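Local coordinates for protein peptide amidase (Stenotrophomonas maltophilia, PDB 1M22) that probably hydrolyses amide bonds, acting as a peptide amidase of the amidase signature family, at residues Arg153-Ile158 and Ala195-Val200; Ser210-Ile215 and Gly243-Asp248; Ile217-Asp222 and Leu327-Ala332; Thr418-Pro423 and Asp455-Gly460. All coordinates share one frame; numbering follows the deposited sequence.

Interaction 1: residues Arg153-Ile158 and Ala195-Val200; sequences RNPYRI and AINGVV
The Schellman motif that ends helix 191-196 is where Asn154 meets Ile196 and Asn197. Asn154 ND2 donates to Ile196 O at 3.2 Å, meeting that oxygen from above its carbonyl plane, while the oxygen itself lies near the plane of the Asn154 amide. The amide reaches the helix end because its CG stands anti to the backbone N (chi1 -170°). A second bond also fixes its rotation: Asn154 OD1 accepts from Tyr156 N at 2.8 Å, an Asx turn, and ND2 has a second acceptor in Ser161 O. Asparagine suits the place, having a donor and an acceptor on one flat group. In the Schellman motif Gly198 N bonds to Ala195 O, and Gly198 takes a positive phi of 62°, which glycine adopts readily. Asn154 and Asn197 lie alongside each other, pointing opposite ways, their amide planes 38° apart, and Asn197 OD1 rests 3.4 Å from Pro155 CD. The Asn197 ND2 donates to Pro193 O and Pro162 O, tying the helix end to the loop before helix 167-174. The Tyr156 ring brings CE1 to 3.2 Å from Asn197 O and sends its hydroxyl on to Arg488 O.

Interaction 2: residues Ser210-Ile215 and Gly243-Asp248; sequences SRDGII and GRDDAD
Arg211 and Asp248 approach at about a right angle, yet their flat ends lie nearly coplanar, guanidinium and carboxylate planes 24° apart. This lets the arginine grip side-on: NE reaches Asp248 OD2 at 2.7 Å, and Arg211 NH2 reaches Asp248 OD1 at 3.2 Å, both on the syn side of the carboxylate. Bends at chi2 and chi3 fold the arginine chain back over its own backbone, whose Arg211 N gives Asp248 OD2 a further bond of 2.8 Å from the anti side. One oxygen is thus held by side chain and main chain of the same residue, which the long, flexible arginine can do.

Ser210 faces a second acid. Its OG donates to the anti lone pair of Asp245 OD2 at 2.6 Å and accepts from Asp212 N. The carboxylates of Asp212 and Asp245 are turned 75° apart, with Asp212 OD2 and Asp245 OD2 4.3 Å apart, so some mutual repulsion is likely. The small Ala247 lets its CB lie 3.5 Å from Asp212 CG. A water joins Ser210 N to Gly243 O.

Arg211 NH1 is held by Phe219 O and Asp222 O, and NH2 also makes a salt bridge to a bound buffer sulfonate. Two turns face each other here: an ST turn begun by Ser210 and an Asx turn begun by Asp245, which heads the type I turn ending at Asp248.

Interaction 3: residues Ile217-Asp222 and Leu327-Ala332; sequences ISFSQD and LYEFKA
Glu329, on helix 319-340, pushes its carboxylate into the loop 217-222, and the tight part of the contact is built round it. Glu329 OE1 takes Ser218 OG at 2.6 Å and Ser220 N at 3.0 Å, the two donors coming from opposite faces of the carboxylate plane. The other oxygen, Glu329 OE2, uses its syn lone pair for Ser220 OG at 2.7 Å and is also bonded to the hydroxyl of Tyr385. An extended chain beyond CG (chi2 -174°) carries the acid far enough to reach both serines, whose short side chains leave room for it. Ser218 OG in turn accepts from Gln221 N, an ST motif that sets its position.

Phe219 lies flat against the same group, ring and carboxylate planes 12° apart, with Glu329 CG 3.9 Å from the ring centroid in a CH-pi contact. Phe219 is partly exposed, and its side chain lies about 3 Å from a bound buffer molecule. Packing is looser where Ile217 CG1 stands 4.4 Å from Phe330 CD1, although Ile217 O makes a CA-H...O contact with Phe330 CA at 3.1 Å. With four donors directed at its two oxygens, the buried Glu329 is probably stabilised as an anion, with Arg389 of helix 383-407 packed beside it.

Interaction 4: residues Thr418-Pro423 and Asp455-Gly460; sequences TGVAWP and DGLPVG
The loop 418-423 and the start of strand 457-464 run closest at Val420 and Leu457, whose CA atoms are 6.0 Å apart, and their main chains are joined through water instead of directly. One water accepts from both Thr418 N and Gly460 N; another donates to Gly419 O and to Pro458 O, at 2.7 Å and 2.8 Å; a third accepts from Ala421 N and donates to Pro458 O at 2.9 Å. Pro458 O is therefore gripped by two waters, and the waters satisfy main-chain atoms of both segments, which make no direct backbone bond to each other.

Beside the waters the contact is apolar. Val420 points at the strand, its CB 3.8 Å from Leu457 CB, the two side chains crossing at about a right angle. With chi1 at -62° the Val420 CG1 branch sits beside the backbone N and meets Val459 CG2 at 3.7 Å, so a branched residue can touch two strand side chains at once. Leu457 sends CD1 past it to lie 3.5 Å from Ala421 O, with the Ala421 methyl further off, 4.4 Å from CB to Leu457 CD1.

Gly460 is backbone-bonded to Thr417, just past strand 412-416, which is the antiparallel neighbour of strand 457-464 in the sheet. Val459 also packs on helix 289-302, Val420 and Val459 lean on Ile454 of strand 446-454, and Thr418 and Ala421 rest against helix 191-196.

The four contacts form two pairs. Interactions 1 and 4, centres about 8 Å apart, touch directly: Ile196 packs on Gly419, and Pro458 lies against Ala195 and Gly198. They join loops to helix 191-196 and strand 457-464. Interactions 2 and 3, centres about 14 Å apart, each have one segment in the loop leading from strand 200-203 into strand 223-228 and are joined through Arg211. The pairs are 28 to 33 Å apart between centres, interaction 1 lying across the chain's centre from 2 and 3. Along the chain interaction 1 closes first, 2 and 3 alternate, and 4 comes last. The side chain of Ile217 in interaction 3 comes about 6 Å from those of active-site Ser165 and Ser189.

Interaction 1: residues Arg153-Ile158 and Ala195-Val200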
loop_
_atom_site.group_PDB
_atom_site.type_symbol
_atom_site.label_atom_id
_atom_site.label_comp_id
_atom_site.label_asym_id
_atom_site.label_seq_id
_atom_site.Cartn_x
_atom_site.Cartn_y
_atom_site.Cartn_z
ATOM N N ARG A 153 -0.115 -15.789 2.617
ATOM C CA ARG A 153 -0.277 -16.484 1.345
ATOM C C ARG A 153 -1.216 -15.789 0.371
ATOM O O ARG A 153 -2.182 -15.146 0.777
ATOM C CB ARG A 153 -0.780 -17.909 1.599
ATOM C CG ARG A 153 0.193 -18.735 2.422
ATOM C CD ARG A 153 -0.364 -20.093 2.798
ATOM N NE ARG A 153 0.624 -20.874 3.541
ATOM C CZ ARG A 153 1.694 -21.446 2.995
ATOM N NH1 ARG A 153 1.925 -21.337 1.694
ATOM N NH2 ARG A 153 2.540 -22.128 3.755
ATOM N N ASN A 154 -0.926 -15.932 -0.920
ATOM C CA ASN A 154 -1.762 -15.343 -1.961
ATOM C C ASN A 154 -3.061 -16.151 -2.002
ATOM O O ASN A 154 -3.035 -17.370 -2.186
ATOM C CB ASN A 154 -1.049 -15.430 -3.307
ATOM C CG ASN A 154 -1.740 -14.632 -4.382
ATOM O OD1 ASN A 154 -2.950 -14.762 -4.587
ATOM N ND2 ASN A 154 -0.974 -13.798 -5.084
ATOM N N PRO A 155 -4.213 -15.489 -1.843
ATOM C CA PRO A 155 -5.487 -16.215 -1.863
ATOM C C PRO A 155 -5.884 -16.839 -3.196
ATOM O O PRO A 155 -6.747 -17.721 -3.236
ATOM C CB PRO A 155 -6.486 -15.168 -1.378
ATOM C CG PRO A 155 -5.917 -13.891 -1.920
ATOM C CD PRO A 155 -4.427 -14.039 -1.664
ATOM N N TYR A 156 -5.264 -16.394 -4.284
ATOM C CA TYR A 156 -5.582 -16.942 -5.598
ATOM C C TYR A 156 -4.927 -18.302 -5.814
ATOM O O TYR A 156 -5.375 -19.089 -6.643
ATOM C CB TYR A 156 -5.178 -15.960 -6.706
ATOM C CG TYR A 156 -6.062 -14.733 -6.740
ATOM C CD1 TYR A 156 -5.841 -13.665 -5.871
ATOM C CD2 TYR A 156 -7.174 -14.679 -7.582
ATOM C CE1 TYR A 156 -6.711 -12.575 -5.836
ATOM C CE2 TYR A 156 -8.049 -13.596 -7.554
ATOM C CZ TYR A 156 -7.811 -12.550 -6.677
ATOM O OH TYR A 156 -8.688 -11.483 -6.632
ATOM N N ARG A 157 -3.871 -18.567 -5.054
ATOM C CA ARG A 157 -3.141 -19.835 -5.107
ATOM C C ARG A 157 -2.257 -19.771 -3.868
ATOM O O ARG A 157 -1.204 -19.140 -3.884
ATOM C CB ARG A 157 -2.312 -19.910 -6.382
ATOM C CG ARG A 157 -1.716 -21.262 -6.673
ATOM C CD ARG A 157 -1.165 -21.207 -8.087
ATOM N NE ARG A 157 -2.077 -21.852 -8.976
ATOM C CZ ARG A 157 -2.812 -21.459 -10.010
ATOM N NH1 ARG A 157 -2.891 -20.243 -10.536
ATOM N NH2 ARG A 157 -3.528 -22.435 -10.525
ATOM N N ILE A 158 -2.691 -20.431 -2.798
ATOM C CA ILE A 158 -1.992 -20.357 -1.516
ATOM C C ILE A 158 -0.542 -20.810 -1.442
ATOM O O ILE A 158 0.135 -20.555 -0.449
ATOM C CB ILE A 158 -2.821 -21.043 -0.395
ATOM C CG1 ILE A 158 -3.058 -22.519 -0.716
ATOM C CG2 ILE A 158 -4.148 -20.318 -0.232
ATOM C CD1 ILE A 158 -1.869 -23.415 -0.435
ATOM N N ALA A 195 -1.329 -5.373 -7.041
ATOM C CA ALA A 195 -1.476 -5.993 -8.355
ATOM C C ALA A 195 -1.432 -7.519 -8.273
ATOM O O ALA A 195 -2.234 -8.209 -8.908
ATOM C CB ALA A 195 -0.380 -5.492 -9.295
ATOM N N ILE A 196 -0.486 -8.032 -7.491
ATOM C CA ILE A 196 -0.288 -9.470 -7.319
ATOM C C ILE A 196 -1.513 -10.165 -6.722
ATOM O O ILE A 196 -1.769 -11.344 -7.005
ATOM C CB ILE A 196 0.970 -9.708 -6.437
ATOM C CG1 ILE A 196 2.232 -9.404 -7.254
ATOM C CG2 ILE A 196 0.990 -11.134 -5.877
ATOM C CD1 ILE A 196 2.556 -10.437 -8.313
ATOM N N ASN A 197 -2.274 -9.433 -5.916
ATOM C CA ASN A 197 -3.469 -9.980 -5.280
ATOM C C ASN A 197 -4.783 -9.451 -5.866
ATOM O O ASN A 197 -5.835 -9.538 -5.233
ATOM C CB ASN A 197 -3.403 -9.738 -3.768
ATOM C CG ASN A 197 -2.270 -10.507 -3.109
ATOM O OD1 ASN A 197 -2.353 -11.726 -2.928
ATOM N ND2 ASN A 197 -1.197 -9.806 -2.760
ATOM N N GLY A 198 -4.713 -8.893 -7.072
ATOM C CA GLY A 198 -5.908 -8.426 -7.757
ATOM C C GLY A 198 -6.757 -7.331 -7.149
ATOM O O GLY A 198 -7.986 -7.355 -7.279
ATOM N N VAL A 199 -6.118 -6.358 -6.508
ATOM C CA VAL A 199 -6.847 -5.250 -5.905
ATOM C C VAL A 199 -6.231 -3.917 -6.299
ATOM O O VAL A 199 -5.189 -3.867 -6.960
ATOM C CB VAL A 199 -6.886 -5.354 -4.353
ATOM C CG1 VAL A 199 -7.613 -6.625 -3.937
ATOM C CG2 VAL A 199 -5.478 -5.331 -3.781
ATOM N N VAL A 200 -6.902 -2.841 -5.906
ATOM C CA VAL A 200 -6.436 -1.494 -6.190
ATOM C C VAL A 200 -5.484 -1.051 -5.085
ATOM O O VAL A 200 -5.728 -1.297 -3.899
ATOM C CB VAL A 200 -7.624 -0.500 -6.253
ATOM C CG1 VAL A 200 -7.114 0.937 -6.382
ATOM C CG2 VAL A 200 -8.540 -0.851 -7.420
#

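Interaction 2: residues Ser210-Ile215 and Gly243-Asp248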
loop_
_atom_site.group_PDB
_atom_site.type_symbol
_atom_site.label_atom_id
_atom_site.label_comp_id
_atom_site.label_asym_id
_atom_site.label_seq_id
_atom_site.Cartn_x
_atom_site.Cartn_y
_atom_site.Cartn_z
ATOM N N SER A 210 0.351 11.984 6.268
ATOM C CA SER A 210 1.382 11.985 7.295
ATOM C C SER A 210 2.015 10.621 7.549
ATOM O O SER A 210 1.328 9.601 7.581
ATOM C CB SER A 210 0.804 12.505 8.608
ATOM O OG SER A 210 1.798 12.499 9.618
ATOM N N ARG A 211 3.333 10.621 7.739
ATOM C CA ARG A 211 4.058 9.396 8.052
ATOM C C ARG A 211 4.287 9.304 9.561
ATOM O O ARG A 211 4.961 8.387 10.037
ATOM C CB ARG A 211 5.421 9.349 7.343
ATOM C CG ARG A 211 5.391 9.008 5.851
ATOM C CD ARG A 211 5.060 10.218 4.987
ATOM N NE ARG A 211 6.000 11.315 5.214
ATOM C CZ ARG A 211 7.253 11.345 4.769
ATOM N NH1 ARG A 211 7.741 10.344 4.048
ATOM N NH2 ARG A 211 8.037 12.370 5.081
ATOM N N ASP A 212 3.729 10.234 10.328
ATOM C CA ASP A 212 3.947 10.169 11.765
ATOM C C ASP A 212 3.302 8.916 12.348
ATOM O O ASP A 212 2.195 8.527 11.969
ATOM C CB ASP A 212 3.413 11.420 12.466
ATOM C CG ASP A 212 4.069 11.641 13.827
ATOM O OD1 ASP A 212 5.319 11.699 13.892
ATOM O OD2 ASP A 212 3.340 11.754 14.828
ATOM N N GLY A 213 4.015 8.266 13.258
ATOM C CA GLY A 213 3.490 7.067 13.877
ATOM C C GLY A 213 3.655 5.809 13.049
ATOM O O GLY A 213 2.992 4.809 13.310
ATOM N N ILE A 214 4.530 5.852 12.050
ATOM C CA ILE A 214 4.779 4.685 11.211
ATOM C C ILE A 214 6.251 4.286 11.299
ATOM O O ILE A 214 7.128 5.137 11.163
ATOM C CB ILE A 214 4.443 4.968 9.722
ATOM C CG1 ILE A 214 2.988 5.428 9.588
ATOM C CG2 ILE A 214 4.679 3.710 8.889
ATOM C CD1 ILE A 214 2.581 5.774 8.165
ATOM N N ILE A 215 6.520 3.004 11.548
ATOM C CA ILE A 215 7.901 2.516 11.601
ATOM C C ILE A 215 8.397 2.802 10.191
ATOM O O ILE A 215 7.852 2.300 9.209
ATOM C CB ILE A 215 7.960 1.013 11.926
ATOM C CG1 ILE A 215 7.396 0.789 13.330
ATOM C CG2 ILE A 215 9.400 0.509 11.837
ATOM C CD1 ILE A 215 7.396 -0.656 13.785
ATOM N N GLY A 243 -3.933 14.917 4.787
ATOM C CA GLY A 243 -3.990 16.074 5.661
ATOM C C GLY A 243 -2.644 16.505 6.205
ATOM O O GLY A 243 -1.724 15.696 6.333
ATOM N N ARG A 244 -2.533 17.789 6.525
ATOM C CA ARG A 244 -1.302 18.342 7.070
ATOM C C ARG A 244 -1.130 17.936 8.533
ATOM O O ARG A 244 -2.091 17.912 9.307
ATOM C CB ARG A 244 -1.317 19.868 6.957
ATOM C CG ARG A 244 -0.014 20.539 7.357
ATOM C CD ARG A 244 -0.063 22.036 7.091
ATOM N NE ARG A 244 1.214 22.683 7.378
ATOM C CZ ARG A 244 1.458 23.977 7.192
ATOM N NH1 ARG A 244 0.509 24.771 6.715
ATOM N NH2 ARG A 244 2.652 24.476 7.482
ATOM N N ASP A 245 0.104 17.611 8.901
ATOM C CA ASP A 245 0.437 17.205 10.262
ATOM C C ASP A 245 1.751 17.879 10.645
ATOM O O ASP A 245 2.770 17.676 9.985
ATOM C CB ASP A 245 0.574 15.676 10.322
ATOM C CG ASP A 245 1.019 15.164 11.686
ATOM O OD1 ASP A 245 1.000 15.929 12.674
ATOM O OD2 ASP A 245 1.386 13.974 11.768
ATOM N N ASP A 246 1.725 18.686 11.703
ATOM C CA ASP A 246 2.928 19.384 12.153
ATOM C C ASP A 246 4.098 18.445 12.441
ATOM O O ASP A 246 5.256 18.847 12.343
ATOM C CB ASP A 246 2.644 20.210 13.415
ATOM C CG ASP A 246 1.678 21.353 13.167
ATOM O OD1 ASP A 246 1.747 21.975 12.088
ATOM O OD2 ASP A 246 0.862 21.640 14.067
ATOM N N ALA A 247 3.799 17.196 12.793
ATOM C CA ALA A 247 4.848 16.229 13.105
ATOM C C ALA A 247 5.557 15.668 11.872
ATOM O O ALA A 247 6.586 15.001 11.994
ATOM C CB ALA A 247 4.275 15.092 13.937
ATOM N N ASP A 248 5.014 15.941 10.689
ATOM C CA ASP A 248 5.611 15.460 9.443
ATOM C C ASP A 248 5.794 16.629 8.477
ATOM O O ASP A 248 4.872 17.002 7.753
ATOM C CB ASP A 248 4.720 14.386 8.809
ATOM C CG ASP A 248 5.314 13.802 7.535
ATOM O OD1 ASP A 248 6.429 14.213 7.142
ATOM O OD2 ASP A 248 4.663 12.931 6.922
HETATM O O HOH W 1 -2.229 12.951 6.921
HETATM O O HOH W 2 6.436 12.219 11.309
#

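Interaction 3: residues Ile217-Asp222 and Leu327-Ala332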
loop_
_atom_site.group_PDB
_atom_site.type_symbol
_atom_site.label_atom_id
_atom_site.label_comp_id
_atom_site.label_asym_id
_atom_site.label_seq_id
_atom_site.Cartn_x
_atom_site.Cartn_y
_atom_site.Cartn_z
ATOM N N ILE A 217 11.385 3.649 6.888
ATOM C CA ILE A 217 12.518 3.182 6.113
ATOM C C ILE A 217 13.116 4.493 5.607
ATOM O O ILE A 217 14.200 4.878 6.021
ATOM C CB ILE A 217 12.179 2.307 4.885
ATOM C CG1 ILE A 217 11.660 0.936 5.326
ATOM C CG2 ILE A 217 13.455 2.103 4.055
ATOM C CD1 ILE A 217 11.330 0.006 4.170
ATOM N N SER A 218 12.367 5.213 4.775
ATOM C CA SER A 218 12.845 6.459 4.172
ATOM C C SER A 218 11.906 7.668 4.263
ATOM O O SER A 218 10.773 7.621 3.780
ATOM C CB SER A 218 13.149 6.178 2.700
ATOM O OG SER A 218 13.311 7.362 1.946
ATOM N N PHE A 219 12.364 8.767 4.850
ATOM C CA PHE A 219 11.495 9.933 4.903
ATOM C C PHE A 219 11.348 10.537 3.507
ATOM O O PHE A 219 10.385 11.249 3.229
ATOM C CB PHE A 219 12.007 10.973 5.912
ATOM C CG PHE A 219 13.432 11.386 5.710
ATOM C CD1 PHE A 219 13.797 12.199 4.645
ATOM C CD2 PHE A 219 14.408 10.981 6.610
ATOM C CE1 PHE A 219 15.123 12.605 4.483
ATOM C CE2 PHE A 219 15.734 11.382 6.457
ATOM C CZ PHE A 219 16.091 12.194 5.394
ATOM N N SER A 220 12.286 10.236 2.616
ATOM C CA SER A 220 12.212 10.751 1.256
ATOM C C SER A 220 11.180 10.029 0.386
ATOM O O SER A 220 10.568 10.651 -0.487
ATOM C CB SER A 220 13.580 10.652 0.568
ATOM O OG SER A 220 14.517 11.548 1.145
ATOM N N GLN A 221 10.967 8.737 0.632
ATOM C CA GLN A 221 10.055 7.946 -0.199
ATOM C C GLN A 221 8.839 7.322 0.477
ATOM O O GLN A 221 7.868 6.987 -0.195
ATOM C CB GLN A 221 10.853 6.833 -0.895
ATOM C CG GLN A 221 12.033 7.365 -1.703
ATOM C CD GLN A 221 12.864 6.299 -2.406
ATOM O OE1 GLN A 221 13.954 6.588 -2.898
ATOM N NE2 GLN A 221 12.356 5.071 -2.467
ATOM N N ASP A 222 8.888 7.163 1.794
ATOM C CA ASP A 222 7.802 6.526 2.536
ATOM C C ASP A 222 6.451 7.210 2.479
ATOM O O ASP A 222 6.354 8.429 2.549
ATOM C CB ASP A 222 8.134 6.439 4.028
ATOM C CG ASP A 222 9.121 5.342 4.380
ATOM O OD1 ASP A 222 9.762 4.755 3.486
ATOM O OD2 ASP A 222 9.255 5.082 5.597
ATOM N N LEU A 327 19.592 3.339 3.025
ATOM C CA LEU A 327 20.405 2.874 4.143
ATOM C C LEU A 327 20.595 3.977 5.181
ATOM O O LEU A 327 20.407 3.753 6.374
ATOM C CB LEU A 327 21.767 2.385 3.639
ATOM C CG LEU A 327 21.760 1.090 2.823
ATOM C CD1 LEU A 327 23.107 0.900 2.143
ATOM C CD2 LEU A 327 21.444 -0.089 3.732
ATOM N N TYR A 328 20.956 5.171 4.722
ATOM C CA TYR A 328 21.163 6.289 5.632
ATOM C C TYR A 328 19.882 6.716 6.336
ATOM O O TYR A 328 19.864 6.919 7.550
ATOM C CB TYR A 328 21.731 7.499 4.884
ATOM C CG TYR A 328 23.220 7.445 4.624
ATOM C CD1 TYR A 328 23.747 6.625 3.629
ATOM C CD2 TYR A 328 24.101 8.233 5.364
ATOM C CE1 TYR A 328 25.119 6.594 3.370
ATOM C CE2 TYR A 328 25.473 8.210 5.116
ATOM C CZ TYR A 328 25.972 7.390 4.119
ATOM O OH TYR A 328 27.324 7.371 3.858
ATOM N N GLU A 329 18.805 6.853 5.572
ATOM C CA GLU A 329 17.547 7.287 6.153
ATOM C C GLU A 329 16.923 6.244 7.070
ATOM O O GLU A 329 16.242 6.594 8.032
ATOM C CB GLU A 329 16.581 7.704 5.039
ATOM C CG GLU A 329 17.085 8.927 4.273
ATOM C CD GLU A 329 16.102 9.459 3.251
ATOM O OE1 GLU A 329 14.950 8.968 3.206
ATOM O OE2 GLU A 329 16.482 10.377 2.492
ATOM N N PHE A 330 17.162 4.965 6.792
ATOM C CA PHE A 330 16.611 3.910 7.635
ATOM C C PHE A 330 17.208 3.982 9.041
ATOM O O PHE A 330 16.482 3.932 10.030
ATOM C CB PHE A 330 16.883 2.529 7.027
ATOM C CG PHE A 330 16.432 1.382 7.894
ATOM C CD1 PHE A 330 15.079 1.153 8.135
ATOM C CD2 PHE A 330 17.368 0.538 8.487
ATOM C CE1 PHE A 330 14.665 0.101 8.953
ATOM C CE2 PHE A 330 16.968 -0.514 9.306
ATOM C CZ PHE A 330 15.615 -0.735 9.542
ATOM N N LYS A 331 18.528 4.108 9.138
ATOM C CA LYS A 331 19.135 4.185 10.461
ATOM C C LYS A 331 18.646 5.424 11.204
ATOM O O LYS A 331 18.203 5.336 12.350
ATOM C CB LYS A 331 20.662 4.222 10.378
ATOM C CG LYS A 331 21.308 4.275 11.756
ATOM C CD LYS A 331 22.821 4.353 11.685
ATOM C CE LYS A 331 23.421 4.328 13.080
ATOM N NZ LYS A 331 24.911 4.357 13.040
ATOM N N ALA A 332 18.719 6.575 10.549
ATOM C CA ALA A 332 18.292 7.822 11.169
ATOM C C ALA A 332 16.820 7.793 11.566
ATOM O O ALA A 332 16.466 8.128 12.697
ATOM C CB ALA A 332 18.557 8.989 10.227
#

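Interaction 4: residues Thr418-Pro423 and Asp455-Gly460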
loop_
_atom_site.group_PDB
_atom_site.type_symbol
_atom_site.label_atom_id
_atom_site.label_comp_id
_atom_site.label_asym_id
_atom_site.label_seq_id
_atom_site.Cartn_x
_atom_site.Cartn_y
_atom_site.Cartn_z
ATOM N N THR A 418 3.493 -5.358 -12.655
ATOM C CA THR A 418 4.538 -6.347 -12.440
ATOM C C THR A 418 4.078 -7.653 -13.083
ATOM O O THR A 418 3.109 -7.662 -13.840
ATOM C CB THR A 418 4.791 -6.546 -10.918
ATOM O OG1 THR A 418 5.884 -7.451 -10.723
ATOM C CG2 THR A 418 3.544 -7.094 -10.222
ATOM N N GLY A 419 4.783 -8.745 -12.805
ATOM C CA GLY A 419 4.396 -10.034 -13.355
ATOM C C GLY A 419 3.404 -10.693 -12.414
ATOM O O GLY A 419 2.751 -10.009 -11.625
ATOM N N VAL A 420 3.279 -12.015 -12.485
ATOM C CA VAL A 420 2.346 -12.717 -11.610
ATOM C C VAL A 420 3.044 -13.345 -10.413
ATOM O O VAL A 420 4.270 -13.445 -10.368
ATOM C CB VAL A 420 1.581 -13.823 -12.363
ATOM C CG1 VAL A 420 0.756 -13.208 -13.480
ATOM C CG2 VAL A 420 2.555 -14.854 -12.913
ATOM N N ALA A 421 2.245 -13.759 -9.436
ATOM C CA ALA A 421 2.765 -14.380 -8.228
ATOM C C ALA A 421 3.611 -15.607 -8.556
ATOM O O ALA A 421 3.329 -16.341 -9.504
ATOM C CB ALA A 421 1.613 -14.769 -7.311
ATOM N N TRP A 422 4.640 -15.818 -7.746
ATOM C CA TRP A 422 5.565 -16.934 -7.907
ATOM C C TRP A 422 5.474 -17.852 -6.690
ATOM O O TRP A 422 4.974 -17.454 -5.638
ATOM C CB TRP A 422 6.986 -16.385 -8.024
ATOM C CG TRP A 422 7.355 -15.505 -6.863
ATOM C CD1 TRP A 422 7.971 -15.887 -5.706
ATOM C CD2 TRP A 422 7.067 -14.107 -6.722
ATOM N NE1 TRP A 422 8.085 -14.814 -4.851
ATOM C CE2 TRP A 422 7.538 -13.709 -5.451
ATOM C CE3 TRP A 422 6.456 -13.152 -7.547
ATOM C CZ2 TRP A 422 7.416 -12.397 -4.982
ATOM C CZ3 TRP A 422 6.333 -11.844 -7.080
ATOM C CH2 TRP A 422 6.812 -11.481 -5.808
ATOM N N PRO A 423 5.947 -19.103 -6.821
ATOM C CA PRO A 423 5.904 -20.038 -5.693
ATOM C C PRO A 423 6.685 -19.445 -4.522
ATOM O O PRO A 423 7.802 -18.958 -4.703
ATOM C CB PRO A 423 6.583 -21.286 -6.256
ATOM C CG PRO A 423 6.250 -21.227 -7.708
ATOM C CD PRO A 423 6.446 -19.766 -8.038
ATOM N N ASP A 455 -3.112 -17.241 -16.350
ATOM C CA ASP A 455 -3.141 -18.550 -15.710
ATOM C C ASP A 455 -3.780 -18.496 -14.321
ATOM O O ASP A 455 -3.338 -19.185 -13.399
ATOM C CB ASP A 455 -1.722 -19.116 -15.602
ATOM C CG ASP A 455 -1.067 -19.314 -16.955
ATOM O OD1 ASP A 455 -1.667 -19.994 -17.814
ATOM O OD2 ASP A 455 0.050 -18.792 -17.159
ATOM N N GLY A 456 -4.810 -17.667 -14.175
ATOM C CA GLY A 456 -5.505 -17.555 -12.902
ATOM C C GLY A 456 -4.898 -16.623 -11.868
ATOM O O GLY A 456 -5.448 -16.468 -10.779
ATOM N N LEU A 457 -3.772 -15.997 -12.196
ATOM C CA LEU A 457 -3.107 -15.088 -11.266
ATOM C C LEU A 457 -3.290 -13.641 -11.734
ATOM O O LEU A 457 -3.056 -13.322 -12.898
ATOM C CB LEU A 457 -1.623 -15.448 -11.171
ATOM C CG LEU A 457 -1.346 -16.878 -10.678
ATOM C CD1 LEU A 457 0.143 -17.165 -10.743
ATOM C CD2 LEU A 457 -1.865 -17.047 -9.255
ATOM N N PRO A 458 -3.710 -12.748 -10.824
ATOM C CA PRO A 458 -3.933 -11.338 -11.163
ATOM C C PRO A 458 -2.763 -10.540 -11.717
ATOM O O PRO A 458 -1.612 -10.727 -11.324
ATOM C CB PRO A 458 -4.419 -10.736 -9.849
ATOM C CG PRO A 458 -5.072 -11.881 -9.156
ATOM C CD PRO A 458 -4.113 -13.014 -9.431
ATOM N N VAL A 459 -3.106 -9.626 -12.618
ATOM C CA VAL A 459 -2.164 -8.700 -13.237
ATOM C C VAL A 459 -2.824 -7.324 -13.149
ATOM O O VAL A 459 -4.042 -7.203 -13.303
ATOM C CB VAL A 459 -1.907 -9.039 -14.722
ATOM C CG1 VAL A 459 -1.035 -7.969 -15.359
ATOM C CG2 VAL A 459 -1.235 -10.397 -14.834
ATOM N N GLY A 460 -2.025 -6.297 -12.888
ATOM C CA GLY A 460 -2.575 -4.958 -12.777
ATOM C C GLY A 460 -2.023 -3.955 -13.768
ATOM O O GLY A 460 -0.960 -4.157 -14.361
HETATM O O HOH W 3 0.688 -6.953 -12.488
HETATM O O HOH W 4 0.458 -8.930 -10.590
HETATM O O HOH W 5 -0.500 -12.565 -9.323
#